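Local coordinates for R.MvaI (PDB 2OA9), which cleaves DNA as a monomeric restriction endonuclease, recognizing its target sequence asymmetrically and probably relying on divalent metal ions for hydrolysis, at residues A[13-18]-A[185-190]; A[70-75]-A[237-242]; A[121-126]-A[132-137]. One frame throughout, in Å; residues are numbered along the deposited sequence.

Contact 1 of 3, residues A[13-18]-A[185-190]; sequences EAIQNV and NSANLF
I15, on the inner side of helix 6-19, straddles A187 and L189 of strand 179-192 and carries the whole contact. Its two branches divide the work. CG2 drops onto the single methyl of A187, with I15 CG2 and A187 CB 3.7 Å apart, while the longer branch runs along the strand until I15 CD1 lies 3.9 Å from L189 CD1. The fork depends on the first torsion of I15 (chi1 -69°), which puts CG1 beside the backbone N and leaves CG2 opposite that N. A187 and L189 are two residues apart on one face of the strand, and the small alanine is consistent with the close approach of the helix, the CA atoms of I15 and A187 being 7.5 Å apart. All three residues are buried, and no hydrogen bond crosses between them.

The other side is looser and more polar. S186 and N188 start away from the helix and are partly exposed, as is Q16, whose amide NE2 is hydrogen-bonded to the C-terminal carboxylate of V249.

This is the helix-on-sheet packing of the nuclease core. I248 of strand 244-248 also touches I15, I169 of strand 166-176 touches A187, and helix 33-49 packs against helix 6-19 through A14 and V18.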
loop_
_atom_site.group_PDB
_atom_site.type_symbol
_atom_site.label_atom_id
_atom_site.label_comp_id
_atom_site.label_asym_id
_atom_site.label_seq_id
_atom_site.Cartn_x
_atom_site.Cartn_y
_atom_site.Cartn_z
ATOM N N GLU A 13 -7.168 -16.964 15.696
ATOM C CA GLU A 13 -6.810 -17.972 16.686
ATOM C C GLU A 13 -5.308 -18.197 16.740
ATOM O O GLU A 13 -4.738 -18.288 17.827
ATOM C CB GLU A 13 -7.593 -19.270 16.445
ATOM C CG GLU A 13 -7.203 -20.451 17.330
ATOM C CD GLU A 13 -8.109 -21.661 17.188
ATOM O OE1 GLU A 13 -8.919 -21.724 16.247
ATOM O OE2 GLU A 13 -8.013 -22.558 18.078
ATOM N N ALA A 14 -4.690 -18.275 15.571
ATOM C CA ALA A 14 -3.248 -18.484 15.470
ATOM C C ALA A 14 -2.492 -17.316 16.120
ATOM O O ALA A 14 -1.572 -17.527 16.905
ATOM C CB ALA A 14 -2.837 -18.670 14.021
ATOM N N ILE A 15 -2.873 -16.092 15.789
ATOM C CA ILE A 15 -2.214 -14.912 16.368
ATOM C C ILE A 15 -2.467 -14.831 17.883
ATOM O O ILE A 15 -1.571 -14.529 18.660
ATOM C CB ILE A 15 -2.669 -13.655 15.637
ATOM C CG1 ILE A 15 -2.128 -13.639 14.215
ATOM C CG2 ILE A 15 -2.254 -12.397 16.375
ATOM C CD1 ILE A 15 -2.743 -12.591 13.315
ATOM N N GLN A 16 -3.679 -15.137 18.321
ATOM C CA GLN A 16 -4.008 -15.151 19.716
ATOM C C GLN A 16 -3.154 -16.174 20.480
ATOM O O GLN A 16 -2.721 -15.898 21.592
ATOM C CB GLN A 16 -5.500 -15.451 19.890
ATOM C CG GLN A 16 -5.943 -15.383 21.345
ATOM C CD GLN A 16 -6.118 -13.972 21.822
ATOM O OE1 GLN A 16 -7.069 -13.296 21.407
ATOM N NE2 GLN A 16 -5.210 -13.501 22.693
ATOM N N ASN A 17 -2.896 -17.333 19.882
ATOM C CA ASN A 17 -2.068 -18.338 20.495
ATOM C C ASN A 17 -0.622 -17.927 20.581
ATOM O O ASN A 17 0.037 -18.255 21.555
ATOM C CB ASN A 17 -2.142 -19.660 19.737
ATOM C CG ASN A 17 -3.487 -20.376 19.912
ATOM O OD1 ASN A 17 -4.271 -20.059 20.806
ATOM N ND2 ASN A 17 -3.744 -21.333 19.065
ATOM N N VAL A 18 -0.116 -17.221 19.572
ATOM C CA VAL A 18 1.265 -16.740 19.650
ATOM C C VAL A 18 1.357 -15.674 20.762
ATOM O O VAL A 18 2.240 -15.715 21.648
ATOM C CB VAL A 18 1.739 -16.177 18.282
ATOM C CG1 VAL A 18 3.083 -15.440 18.463
ATOM C CG2 VAL A 18 1.861 -17.235 17.268
ATOM N N ASN A 185 3.329 -8.519 22.973
ATOM C CA ASN A 185 2.349 -7.792 23.740
ATOM C C ASN A 185 0.972 -7.877 23.130
ATOM O O ASN A 185 -0.016 -8.037 23.842
ATOM C CB ASN A 185 2.725 -6.305 23.837
ATOM C CG ASN A 185 4.071 -6.084 24.466
ATOM O OD1 ASN A 185 4.368 -6.653 25.522
ATOM N ND2 ASN A 185 4.902 -5.259 23.814
ATOM N N SER A 186 0.931 -7.642 21.827
ATOM C CA SER A 186 -0.309 -7.552 21.078
ATOM C C SER A 186 -0.005 -7.572 19.627
ATOM O O SER A 186 1.166 -7.486 19.230
ATOM C CB SER A 186 -1.087 -6.269 21.398
ATOM O OG SER A 186 -0.399 -5.096 20.997
ATOM N N ALA A 187 -1.063 -7.700 18.841
ATOM C CA ALA A 187 -0.977 -7.633 17.399
ATOM C C ALA A 187 -2.182 -6.833 16.897
ATOM O O ALA A 187 -3.300 -7.061 17.304
ATOM C CB ALA A 187 -0.903 -9.028 16.784
ATOM N N ASN A 188 -1.943 -5.874 16.011
ATOM C CA ASN A 188 -2.970 -5.148 15.313
ATOM C C ASN A 188 -3.084 -5.759 13.927
ATOM O O ASN A 188 -2.172 -5.638 13.092
ATOM C CB ASN A 188 -2.597 -3.672 15.176
ATOM C CG ASN A 188 -2.580 -2.963 16.481
ATOM O OD1 ASN A 188 -1.714 -3.234 17.320
ATOM N ND2 ASN A 188 -3.458 -1.992 16.638
ATOM N N LEU A 189 -4.197 -6.453 13.688
ATOM C CA LEU A 189 -4.425 -7.177 12.433
ATOM C C LEU A 189 -5.331 -6.330 11.542
ATOM O O LEU A 189 -6.504 -6.137 11.818
ATOM C CB LEU A 189 -5.098 -8.542 12.700
ATOM C CG LEU A 189 -5.304 -9.392 11.449
ATOM C CD1 LEU A 189 -4.039 -9.852 10.809
ATOM C CD2 LEU A 189 -6.236 -10.618 11.779
ATOM N N PHE A 190 -4.731 -5.831 10.468
ATOM C CA PHE A 190 -5.420 -5.081 9.424
ATOM C C PHE A 190 -6.130 -6.118 8.576
ATOM O O PHE A 190 -5.492 -7.055 8.066
ATOM C CB PHE A 190 -4.376 -4.334 8.574
ATOM C CG PHE A 190 -4.886 -3.904 7.216
ATOM C CD1 PHE A 190 -5.631 -2.748 7.085
ATOM C CD2 PHE A 190 -4.636 -4.649 6.090
ATOM C CE1 PHE A 190 -6.094 -2.341 5.840
ATOM C CE2 PHE A 190 -5.088 -4.241 4.858
ATOM C CZ PHE A 190 -5.796 -3.075 4.734
#

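Contact 2 of 3, residues A[70-75]-A[237-242]; sequences LTLFTK and EKLLEY. With CD (cadmium ion), chain E.
Helix 236-242, which directly follows strand 225-235, packs through L239 on L70 and L72 of strand 69-74, an outermost strand of a five-stranded antiparallel sheet. The tight point is methyl against methyl, with L239 CD2 and L70 CD2 3.6 Å apart and the two side chains set at a slant to each other. L239 starts toward the strand, and with CG anti to the backbone N (chi1 -176°) its CD2 meets L70. L72 is a more distant neighbour, its CD2 4.5 Å from the same L239 CD2. The backbone of L72 is helical rather than extended, and both L72 and F73 bond to F232 of the adjoining strand, consistent with a classic beta bulge at this edge. I234 touches L72 and L239, and I166 touches L70 and L239, so the leucines sit where the antiparallel sheet meets the mixed sheet of the PDDEXK-type nuclease core. The L70 side chain is about 5 Å from that of E58, which binds calcium in another structure of this protein but has none here.

The other side of the helix is polar and binds metal. E237 bends at its second torsion and holds a cadmium ion with both carboxylate oxygens, E237 OE1 at 2.4 Å and E237 OE2 at 2.3 Å, H62 being its partner at the ion. E241 shares another cadmium with D206, which probably offsets the repulsion between these two acids. E241 CG also lies 3.6 Å above one face of the Y242 ring, whose hydroxyl OH is hydrogen-bonded to D206 and N204.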
loop_
_atom_site.group_PDB
_atom_site.type_symbol
_atom_site.label_atom_id
_atom_site.label_comp_id
_atom_site.label_asym_id
_atom_site.label_seq_id
_atom_site.Cartn_x
_atom_site.Cartn_y
_atom_site.Cartn_z
ATOM N N LEU A 70 4.079 1.210 2.211
ATOM C CA LEU A 70 3.368 0.080 1.638
ATOM C C LEU A 70 2.749 0.515 0.310
ATOM O O LEU A 70 2.098 1.554 0.229
ATOM C CB LEU A 70 2.277 -0.310 2.632
ATOM C CG LEU A 70 1.392 -1.497 2.301
ATOM C CD1 LEU A 70 2.199 -2.766 2.439
ATOM C CD2 LEU A 70 0.157 -1.494 3.209
ATOM N N THR A 71 2.936 -0.274 -0.746
ATOM C CA THR A 71 2.145 -0.174 -1.954
ATOM C C THR A 71 0.939 -1.080 -1.847
ATOM O O THR A 71 1.077 -2.281 -1.819
ATOM C CB THR A 71 3.002 -0.596 -3.129
ATOM O OG1 THR A 71 4.106 0.306 -3.230
ATOM C CG2 THR A 71 2.223 -0.516 -4.441
ATOM N N LEU A 72 -0.240 -0.486 -1.812
ATOM C CA LEU A 72 -1.492 -1.234 -1.708
ATOM C C LEU A 72 -1.750 -2.015 -2.981
ATOM O O LEU A 72 -2.108 -3.178 -2.933
ATOM C CB LEU A 72 -2.645 -0.272 -1.452
ATOM C CG LEU A 72 -2.542 0.487 -0.113
ATOM C CD1 LEU A 72 -3.439 1.714 -0.083
ATOM C CD2 LEU A 72 -2.859 -0.422 1.042
ATOM N N PHE A 73 -1.562 -1.348 -4.105
ATOM C CA PHE A 73 -1.740 -1.921 -5.436
ATOM C C PHE A 73 -1.235 -0.947 -6.470
ATOM O O PHE A 73 -0.986 0.214 -6.179
ATOM C CB PHE A 73 -3.227 -2.275 -5.694
ATOM C CG PHE A 73 -4.182 -1.094 -5.610
ATOM C CD1 PHE A 73 -4.416 -0.271 -6.677
ATOM C CD2 PHE A 73 -4.841 -0.824 -4.425
ATOM C CE1 PHE A 73 -5.313 0.794 -6.600
ATOM C CE2 PHE A 73 -5.689 0.266 -4.318
ATOM C CZ PHE A 73 -5.930 1.083 -5.409
ATOM N N THR A 74 -1.117 -1.420 -7.701
ATOM C CA THR A 74 -0.809 -0.593 -8.854
ATOM C C THR A 74 -1.973 -0.710 -9.829
ATOM O O THR A 74 -2.589 -1.795 -9.982
ATOM C CB THR A 74 0.529 -1.016 -9.547
ATOM O OG1 THR A 74 0.490 -2.407 -9.904
ATOM C CG2 THR A 74 1.691 -0.905 -8.614
ATOM N N LYS A 75 -2.300 0.401 -10.482
ATOM C CA LYS A 75 -3.411 0.429 -11.418
ATOM C C LYS A 75 -3.373 1.692 -12.237
ATOM O O LYS A 75 -3.349 2.803 -11.674
ATOM C CB LYS A 75 -4.767 0.303 -10.702
ATOM C CG LYS A 75 -6.031 0.344 -11.597
ATOM C CD LYS A 75 -6.167 -0.920 -12.413
ATOM C CE LYS A 75 -7.430 -0.859 -13.238
ATOM N NZ LYS A 75 -7.284 0.077 -14.389
ATOM N N GLU A 237 2.221 2.503 9.342
ATOM C CA GLU A 237 1.495 2.913 10.570
ATOM C C GLU A 237 0.243 3.637 10.225
ATOM O O GLU A 237 -0.799 3.450 10.863
ATOM C CB GLU A 237 2.321 3.857 11.468
ATOM C CG GLU A 237 3.250 3.200 12.436
ATOM C CD GLU A 237 2.569 2.743 13.701
ATOM O OE1 GLU A 237 1.786 1.824 13.623
ATOM O OE2 GLU A 237 2.886 3.276 14.782
ATOM N N LYS A 238 0.335 4.515 9.238
ATOM C CA LYS A 238 -0.790 5.305 8.847
ATOM C C LYS A 238 -1.971 4.479 8.415
ATOM O O LYS A 238 -3.123 4.881 8.565
ATOM C CB LYS A 238 -0.349 6.224 7.746
ATOM C CG LYS A 238 -1.233 7.386 7.553
ATOM C CD LYS A 238 -0.445 8.593 7.048
ATOM C CE LYS A 238 0.593 9.139 8.025
ATOM N NZ LYS A 238 0.120 10.274 8.847
ATOM N N LEU A 239 -1.722 3.306 7.865
ATOM C CA LEU A 239 -2.783 2.387 7.479
ATOM C C LEU A 239 -3.713 1.994 8.648
ATOM O O LEU A 239 -4.913 1.825 8.444
ATOM C CB LEU A 239 -2.234 1.158 6.743
ATOM C CG LEU A 239 -3.272 0.167 6.217
ATOM C CD1 LEU A 239 -4.280 0.822 5.291
ATOM C CD2 LEU A 239 -2.526 -0.974 5.495
ATOM N N LEU A 240 -3.211 1.979 9.891
ATOM C CA LEU A 240 -4.033 1.727 11.067
ATOM C C LEU A 240 -5.049 2.818 11.344
ATOM O O LEU A 240 -5.983 2.613 12.104
ATOM C CB LEU A 240 -3.174 1.501 12.318
ATOM C CG LEU A 240 -2.127 0.387 12.171
ATOM C CD1 LEU A 240 -1.329 0.239 13.415
ATOM C CD2 LEU A 240 -2.812 -0.973 11.809
ATOM N N GLU A 241 -4.895 3.976 10.728
ATOM C CA GLU A 241 -5.926 5.030 10.816
ATOM C C GLU A 241 -7.114 4.765 9.906
ATOM O O GLU A 241 -8.256 5.115 10.217
ATOM C CB GLU A 241 -5.298 6.382 10.462
ATOM C CG GLU A 241 -6.243 7.572 10.201
ATOM C CD GLU A 241 -5.556 8.877 9.841
ATOM O OE1 GLU A 241 -4.345 8.999 10.017
ATOM O OE2 GLU A 241 -6.243 9.812 9.378
ATOM N N TYR A 242 -6.848 4.144 8.764
ATOM C CA TYR A 242 -7.849 3.967 7.704
ATOM C C TYR A 242 -8.483 2.583 7.590
ATOM O O TYR A 242 -9.602 2.465 7.086
ATOM C CB TYR A 242 -7.246 4.301 6.340
ATOM C CG TYR A 242 -6.925 5.758 6.241
ATOM C CD1 TYR A 242 -7.884 6.679 5.796
ATOM C CD2 TYR A 242 -5.686 6.277 6.667
ATOM C CE1 TYR A 242 -7.629 8.010 5.765
ATOM C CE2 TYR A 242 -5.399 7.638 6.630
ATOM C CZ TYR A 242 -6.382 8.513 6.165
ATOM O OH TYR A 242 -6.151 9.820 6.130
HETATM CD CD CD E . 1.357 2.110 15.984
#

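Contact 3 of 3, residues A[121-126]-A[132-137]; sequences FKIDID and VRLEVF. With CD (cadmium ion), chain G.
R133 and D126 run alongside each other in the same direction and form a side-on salt bridge in which two nitrogens reach one oxygen. R133 NE donates to D126 OD2 at 2.9 Å, meeting the anti lone pair of that oxygen, the one turned away from OD1, and R133 NH2 reaches the same D126 OD2 at 3.2 Å. That oxygen lies in the guanidinium plane, although the carboxylate as a whole is turned 40° from it. With R133 NH1 bonded to N146 O on strand 143-151, the guanidinium spans three strands; replacing R133 by a leucine would probably leave D126 OD2 without both these donors and its carboxylate freer to turn.

K122 and E135 are also alongside each other, directly paired across the strands. The lysine bends twice near its end and brings K122 NZ to 2.7 Å from E135 OE1, on the syn side. D124 instead meets E135 at a slant, their carboxylate planes only 10° apart, nearly parallel, and D124 OD2 4.1 Å from E135 OE2. The lysine and a cadmium ion probably ease this closeness of like charges: the ion is held by D124 OD1 at 2.3 Å, D124 OD2 at 2.6 Å and a water that donates to I125 O. Calcium has been found bound by D124 and I125.

The opposite face is apolar. F121 lies beside V136 and I125 beside V132, whereas I123 slants over V132 and L134; I123 CG2 and V132 CG1, at 3.4 Å, are unusually tight. Helix 195-204 and strand 100-106 cover this side. Two reciprocal pairs of backbone bonds, K122 with E135 and D124 with R133, alternate with non-hydrogen-bonded pairs, the ladder of an antiparallel beta hairpin.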
loop_
_atom_site.group_PDB
_atom_site.type_symbol
_atom_site.label_atom_id
_atom_site.label_comp_id
_atom_site.label_asym_id
_atom_site.label_seq_id
_atom_site.Cartn_x
_atom_site.Cartn_y
_atom_site.Cartn_z
ATOM N N PHE A 121 0.655 18.858 -10.267
ATOM C CA PHE A 121 -0.359 17.822 -10.230
ATOM C C PHE A 121 -1.035 17.801 -8.869
ATOM O O PHE A 121 -0.382 18.024 -7.867
ATOM C CB PHE A 121 0.220 16.430 -10.510
ATOM C CG PHE A 121 0.943 16.329 -11.800
ATOM C CD1 PHE A 121 0.271 15.952 -12.959
ATOM C CD2 PHE A 121 2.293 16.616 -11.884
ATOM C CE1 PHE A 121 0.924 15.879 -14.170
ATOM C CE2 PHE A 121 2.954 16.536 -13.105
ATOM C CZ PHE A 121 2.265 16.182 -14.233
ATOM N N LYS A 122 -2.324 17.430 -8.862
ATOM C CA LYS A 122 -3.071 17.165 -7.624
ATOM C C LYS A 122 -4.115 16.088 -7.892
ATOM O O LYS A 122 -4.655 15.990 -8.986
ATOM C CB LYS A 122 -3.708 18.437 -7.116
ATOM C CG LYS A 122 -4.305 18.286 -5.706
ATOM C CD LYS A 122 -4.578 19.654 -5.055
ATOM C CE LYS A 122 -5.503 20.576 -5.786
ATOM N NZ LYS A 122 -6.900 20.109 -5.822
ATOM N N ILE A 123 -4.459 15.289 -6.899
ATOM C CA ILE A 123 -5.607 14.378 -7.018
ATOM C C ILE A 123 -6.843 15.054 -6.415
ATOM O O ILE A 123 -6.779 15.732 -5.390
ATOM C CB ILE A 123 -5.346 13.046 -6.298
ATOM C CG1 ILE A 123 -4.035 12.385 -6.790
ATOM C CG2 ILE A 123 -6.559 12.090 -6.443
ATOM C CD1 ILE A 123 -4.088 11.924 -8.212
ATOM N N ASP A 124 -7.960 14.962 -7.107
ATOM C CA ASP A 124 -9.240 15.424 -6.578
ATOM C C ASP A 124 -10.260 14.289 -6.656
ATOM O O ASP A 124 -10.385 13.600 -7.671
ATOM C CB ASP A 124 -9.759 16.731 -7.255
ATOM C CG ASP A 124 -10.873 17.363 -6.505
ATOM O OD1 ASP A 124 -10.657 17.802 -5.339
ATOM O OD2 ASP A 124 -12.038 17.426 -6.966
ATOM N N ILE A 125 -11.029 14.113 -5.592
ATOM C CA ILE A 125 -12.062 13.096 -5.584
ATOM C C ILE A 125 -13.371 13.692 -6.093
ATOM O O ILE A 125 -13.936 14.584 -5.494
ATOM C CB ILE A 125 -12.254 12.449 -4.174
ATOM C CG1 ILE A 125 -10.939 12.081 -3.494
ATOM C CG2 ILE A 125 -13.146 11.218 -4.310
ATOM C CD1 ILE A 125 -10.058 11.009 -4.190
ATOM N N ASP A 126 -13.856 13.166 -7.211
ATOM C CA ASP A 126 -15.144 13.546 -7.773
ATOM C C ASP A 126 -16.175 12.574 -7.199
ATOM O O ASP A 126 -16.543 11.623 -7.849
ATOM C CB ASP A 126 -15.045 13.468 -9.299
ATOM C CG ASP A 126 -16.235 14.002 -10.003
ATOM O OD1 ASP A 126 -17.315 14.211 -9.345
ATOM O OD2 ASP A 126 -16.160 14.220 -11.226
ATOM N N VAL A 132 -11.816 9.257 -9.273
ATOM C CA VAL A 132 -10.658 9.935 -8.705
ATOM C C VAL A 132 -9.914 10.569 -9.865
ATOM O O VAL A 132 -9.424 9.843 -10.751
ATOM C CB VAL A 132 -9.763 8.903 -7.975
ATOM C CG1 VAL A 132 -8.478 9.508 -7.485
ATOM C CG2 VAL A 132 -10.527 8.234 -6.852
ATOM N N ARG A 133 -9.834 11.896 -9.890
ATOM C CA ARG A 133 -9.252 12.629 -11.003
ATOM C C ARG A 133 -7.856 13.117 -10.734
ATOM O O ARG A 133 -7.539 13.558 -9.613
ATOM C CB ARG A 133 -10.106 13.849 -11.342
ATOM C CG ARG A 133 -11.491 13.532 -11.745
ATOM C CD ARG A 133 -12.313 14.726 -12.182
ATOM N NE ARG A 133 -13.649 14.347 -12.664
ATOM C CZ ARG A 133 -13.916 13.938 -13.908
ATOM N NH1 ARG A 133 -12.971 13.868 -14.839
ATOM N NH2 ARG A 133 -15.151 13.575 -14.232
ATOM N N LEU A 134 -7.028 13.039 -11.773
ATOM C CA LEU A 134 -5.741 13.738 -11.807
ATOM C C LEU A 134 -5.910 15.125 -12.402
ATOM O O LEU A 134 -6.204 15.253 -13.591
ATOM C CB LEU A 134 -4.713 12.917 -12.611
ATOM C CG LEU A 134 -3.305 13.504 -12.736
ATOM C CD1 LEU A 134 -2.661 13.517 -11.399
ATOM C CD2 LEU A 134 -2.505 12.710 -13.676
ATOM N N GLU A 135 -5.685 16.157 -11.589
ATOM C CA GLU A 135 -5.635 17.518 -12.036
ATOM C C GLU A 135 -4.234 17.944 -12.431
ATOM O O GLU A 135 -3.273 17.659 -11.702
ATOM C CB GLU A 135 -6.133 18.441 -10.912
ATOM C CG GLU A 135 -7.570 18.223 -10.468
ATOM C CD GLU A 135 -7.980 19.100 -9.286
ATOM O OE1 GLU A 135 -7.131 19.465 -8.428
ATOM O OE2 GLU A 135 -9.195 19.377 -9.217
ATOM N N VAL A 136 -4.141 18.633 -13.566
ATOM C CA VAL A 136 -2.875 19.087 -14.114
ATOM C C VAL A 136 -2.926 20.596 -14.226
ATOM O O VAL A 136 -3.881 21.153 -14.755
ATOM C CB VAL A 136 -2.564 18.443 -15.467
ATOM C CG1 VAL A 136 -1.181 18.765 -15.887
ATOM C CG2 VAL A 136 -2.751 16.902 -15.437
ATOM N N PHE A 137 -1.876 21.234 -13.727
ATOM C CA PHE A 137 -1.758 22.674 -13.695
ATOM C C PHE A 137 -0.507 23.078 -14.427
ATOM O O PHE A 137 0.545 22.426 -14.315
ATOM C CB PHE A 137 -1.625 23.174 -12.244
ATOM C CG PHE A 137 -2.765 22.788 -11.347
ATOM C CD1 PHE A 137 -3.795 23.661 -11.072
ATOM C CD2 PHE A 137 -2.776 21.544 -10.737
ATOM C CE1 PHE A 137 -4.835 23.300 -10.227
ATOM C CE2 PHE A 137 -3.839 21.172 -9.916
ATOM C CZ PHE A 137 -4.850 22.026 -9.678
HETATM CD CD CD G . -12.662 18.797 -4.860
HETATM O O HOH W 1 -13.632 16.871 -4.269
#

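Overall arrangement
The three contacts run along an elongated chain, with contact 2 near its centre and contacts 1 and 3 on opposite sides, their centres 39 Å apart. Contacts 1 and 2 adjoin directly: F190 CE1 lies 3.7 Å from L239 CD1, joining the mixed sheet to helix 236-242. Contact 3 touches neither; its nearest atoms are about 9 Å from contact 2 and about 17 Å from contact 1, and its hairpin belongs to the chain between the segments of both. Contacts 1 and 2 approach the first calcium site, empty of calcium here, I15 about 6 Å from I59 and L70 about 5 Å from E58, side chain to side chain; contact 3 carries a second, separate site.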